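Side-chain contact in hypothetical protein Atu0120 (Agrobacterium tumefaciens, PDB 2I6H), which is of unknown function and belongs to the bacterial DUF924 family, with an all-helical fold: residues A[113-118]-A[137-142]. Residues are numbered along the deposited sequence; the frame is centred on the assembly and turned at random.
Sequences FFADEA and LPFSHA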
ATOM      1  N   PHE A 113      -4.522  23.475   0.213  1.00 10.64           N
ATOM      2  CA  PHE A 113      -3.947  24.804   0.032  1.00 11.67           C
ATOM      3  C   PHE A 113      -2.539  24.803   0.673  1.00 11.87           C
ATOM      4  O   PHE A 113      -1.527  25.252   0.063  1.00 12.90           O
ATOM      5  CB  PHE A 113      -4.855  25.836   0.727  1.00 12.78           C
ATOM      6  CG  PHE A 113      -4.261  27.201   0.793  1.00 14.20           C
ATOM      7  CD1 PHE A 113      -4.150  27.980  -0.363  1.00 19.50           C
ATOM      8  CD2 PHE A 113      -3.744  27.685   1.976  1.00 17.48           C
ATOM      9  CE1 PHE A 113      -3.562  29.278  -0.302  1.00 21.36           C
ATOM     10  CE2 PHE A 113      -3.161  28.964   2.055  1.00 21.70           C
ATOM     11  CZ  PHE A 113      -3.060  29.756   0.902  1.00 19.74           C
ATOM     12  N   PHE A 114      -2.456  24.270   1.894  1.00 11.67           N
ATOM     13  CA  PHE A 114      -1.165  24.163   2.552  1.00 10.74           C
ATOM     14  C   PHE A 114      -0.211  23.174   1.886  1.00 11.23           C
ATOM     15  O   PHE A 114       0.993  23.446   1.828  1.00  9.95           O
ATOM     16  CB  PHE A 114      -1.330  23.771   4.003  1.00 11.25           C
ATOM     17  CG  PHE A 114      -1.785  24.909   4.921  1.00 10.29           C
ATOM     18  CD1 PHE A 114      -1.648  26.261   4.603  1.00 15.63           C
ATOM     19  CD2 PHE A 114      -2.342  24.570   6.152  1.00 11.66           C
ATOM     20  CE1 PHE A 114      -2.105  27.287   5.549  1.00 15.16           C
ATOM     21  CE2 PHE A 114      -2.761  25.559   7.078  1.00 14.99           C
ATOM     22  CZ  PHE A 114      -2.607  26.917   6.774  1.00 12.41           C
ATOM     23  N   ALA A 115      -0.725  22.039   1.393  1.00 10.95           N
ATOM     24  CA  ALA A 115       0.138  21.051   0.686  1.00 11.23           C
ATOM     25  C   ALA A 115       0.809  21.717  -0.531  1.00 11.39           C
ATOM     26  O   ALA A 115       2.027  21.611  -0.735  1.00 10.78           O
ATOM     27  CB  ALA A 115      -0.655  19.813   0.234  1.00 11.56           C
ATOM     28  N   ASP A 116       0.002  22.425  -1.306  1.00 10.56           N
ATOM     29  CA  ASP A 116       0.521  23.188  -2.458  1.00 12.28           C
ATOM     30  C   ASP A 116       1.673  24.142  -2.048  1.00 12.10           C
ATOM     31  O   ASP A 116       2.767  24.173  -2.682  1.00 11.08           O
ATOM     32  CB  ASP A 116      -0.619  23.995  -3.090  1.00 12.64           C
ATOM     33  CG  ASP A 116      -0.124  24.862  -4.279  1.00 14.49           C
ATOM     34  OD1 ASP A 116       0.280  24.301  -5.331  1.00 14.96           O
ATOM     35  OD2 ASP A 116      -0.089  26.106  -4.102  1.00 15.94           O
ATOM     36  N   GLU A 117       1.430  24.900  -0.988  1.00 11.75           N
ATOM     37  CA  GLU A 117       2.422  25.865  -0.497  1.00 12.91           C
ATOM     38  C   GLU A 117       3.699  25.161   0.002  1.00 12.50           C
ATOM     39  O   GLU A 117       4.818  25.595  -0.297  1.00 11.66           O
ATOM     40  CB  GLU A 117       1.839  26.793   0.574  1.00 13.65           C
ATOM     41  CG  GLU A 117       2.849  27.858   1.054  1.00 15.89           C
ATOM     42  CD  GLU A 117       3.453  28.728  -0.081  1.00 21.49           C
ATOM     43  OE1 GLU A 117       2.828  28.880  -1.171  1.00 18.37           O
ATOM     44  OE2 GLU A 117       4.572  29.256   0.156  1.00 20.84           O
ATOM     45  N   ALA A 118       3.523  24.059   0.722  1.00 10.86           N
ATOM     46  CA  ALA A 118       4.653  23.277   1.235  1.00 11.32           C
ATOM     47  C   ALA A 118       5.499  22.710   0.100  1.00 11.16           C
ATOM     48  O   ALA A 118       6.732  22.760   0.161  1.00 11.03           O
ATOM     49  CB  ALA A 118       4.136  22.144   2.182  1.00 11.56           C
ATOM     50  N   LEU A 137      -1.206  13.172   0.016  1.00 10.26           N
ATOM     51  CA  LEU A 137      -2.530  12.639   0.314  1.00 10.88           C
ATOM     52  C   LEU A 137      -3.665  13.686   0.186  1.00 11.14           C
ATOM     53  O   LEU A 137      -4.768  13.314  -0.245  1.00 11.50           O
ATOM     54  CB  LEU A 137      -2.558  11.921   1.688  1.00 10.48           C
ATOM     55  CG  LEU A 137      -1.727  10.616   1.714  1.00 11.31           C
ATOM     56  CD1 LEU A 137      -1.699  10.076   3.140  1.00 13.83           C
ATOM     57  CD2 LEU A 137      -2.381   9.591   0.781  1.00 15.07           C
ATOM     58  N   PRO A 138      -3.428  14.967   0.582  1.00 11.22           N
ATOM     59  CA  PRO A 138      -4.505  15.963   0.377  1.00 11.67           C
ATOM     60  C   PRO A 138      -4.957  16.016  -1.101  1.00 12.01           C
ATOM     61  O   PRO A 138      -6.133  16.242  -1.370  1.00 11.74           O
ATOM     62  CB  PRO A 138      -3.880  17.287   0.861  1.00 11.96           C
ATOM     63  CG  PRO A 138      -2.910  16.849   1.926  1.00 12.45           C
ATOM     64  CD  PRO A 138      -2.277  15.569   1.282  1.00 10.99           C
ATOM     65  N   PHE A 139      -4.036  15.764  -2.035  1.00 11.02           N
ATOM     66  CA  PHE A 139      -4.422  15.786  -3.463  1.00 11.41           C
ATOM     67  C   PHE A 139      -5.269  14.545  -3.803  1.00 11.36           C
ATOM     68  O   PHE A 139      -6.273  14.668  -4.515  1.00 11.81           O
ATOM     69  CB  PHE A 139      -3.193  15.956  -4.350  1.00 11.59           C
ATOM     70  CG  PHE A 139      -2.451  17.234  -4.069  1.00 13.50           C
ATOM     71  CD1 PHE A 139      -2.990  18.451  -4.505  1.00 15.03           C
ATOM     72  CD2 PHE A 139      -1.267  17.220  -3.313  1.00 14.01           C
ATOM     73  CE1 PHE A 139      -2.308  19.683  -4.249  1.00 17.11           C
ATOM     74  CE2 PHE A 139      -0.593  18.440  -3.032  1.00 15.74           C
ATOM     75  CZ  PHE A 139      -1.122  19.661  -3.505  1.00 13.36           C
ATOM     76  N   SER A 140      -4.909  13.385  -3.250  1.00 12.12           N
ATOM     77  CA  SER A 140      -5.713  12.171  -3.433  1.00 11.52           C
ATOM     78  C   SER A 140      -7.112  12.321  -2.825  1.00 11.13           C
ATOM     79  O   SER A 140      -8.071  11.670  -3.254  1.00 12.76           O
ATOM     80  CB  SER A 140      -4.995  10.978  -2.796  1.00 11.01           C
ATOM     81  OG  SER A 140      -3.958  10.540  -3.660  1.00 13.90           O
ATOM     82  N   HIS A 141      -7.224  13.157  -1.796  1.00 10.37           N
ATOM     83  CA  HIS A 141      -8.493  13.309  -1.072  1.00 10.49           C
ATOM     84  C   HIS A 141      -9.413  14.372  -1.642  1.00 11.68           C
ATOM     85  O   HIS A 141     -10.551  14.491  -1.202  1.00 12.40           O
ATOM     86  CB  HIS A 141      -8.224  13.570   0.433  1.00 10.66           C
ATOM     87  CG  HIS A 141      -7.561  12.416   1.126  1.00 12.18           C
ATOM     88  ND1 HIS A 141      -6.700  12.581   2.187  1.00 11.41           N
ATOM     89  CD2 HIS A 141      -7.641  11.077   0.907  1.00 14.59           C
ATOM     90  CE1 HIS A 141      -6.260  11.393   2.582  1.00 14.67           C
ATOM     91  NE2 HIS A 141      -6.822  10.461   1.832  1.00 12.73           N
ATOM     92  N   ALA A 142      -8.946  15.098  -2.649  1.00 12.57           N
ATOM     93  CA  ALA A 142      -9.750  16.172  -3.262  1.00 13.70           C
ATOM     94  C   ALA A 142     -10.639  15.644  -4.388  1.00 14.24           C
ATOM     95  O   ALA A 142     -10.198  14.821  -5.223  1.00 14.66           O
ATOM     96  CB  ALA A 142      -8.825  17.292  -3.774  1.00 13.76           C
TER
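A115 points its methyl group at P138 and F139, joining helix 108-120 to the short helix 137-140 inside an all-helical fold of the DUF924 family. The contact is small, 140 Å² over both sides, and its side-chain packing is apolar. Its tight part is at the far end of the F139 ring. A115 CB sits 3.5 Å from F139 CE2 and 3.8 Å from F139 CZ, meeting the ring obliquely. With CG anti to its carbonyl carbon (chi1 -60°), F139 reaches toward helix 108-120 with the far end of its ring, CE2 and CZ. P138 adds a looser second wall. A115 CB is 4.1 Å from P138 CG and the same distance from P138 CB. One methyl therefore packs against two consecutive residues. Consistent with the small A115 side chain, A115 CA and P138 CA are 6.9 Å apart.

The contact thins out at D116, which is partly exposed. Its side chain comes no nearer than 4.4 Å, from D116 CB to F139 CZ. The carboxylate is engaged elsewhere, in a salt bridge from D116 OD1 to R150 of helix 145-155. F139 also touches R150 and A151 of that helix, as well as I119 further along helix 108-120. F139 thus packs against both helices, and R150 neighbours both the F139 side chain and the D116 carboxylate. At the border between the tight and loose parts, the backbone amide D116 N lies 3.7 Å from F139 CZ, also oblique to the ring.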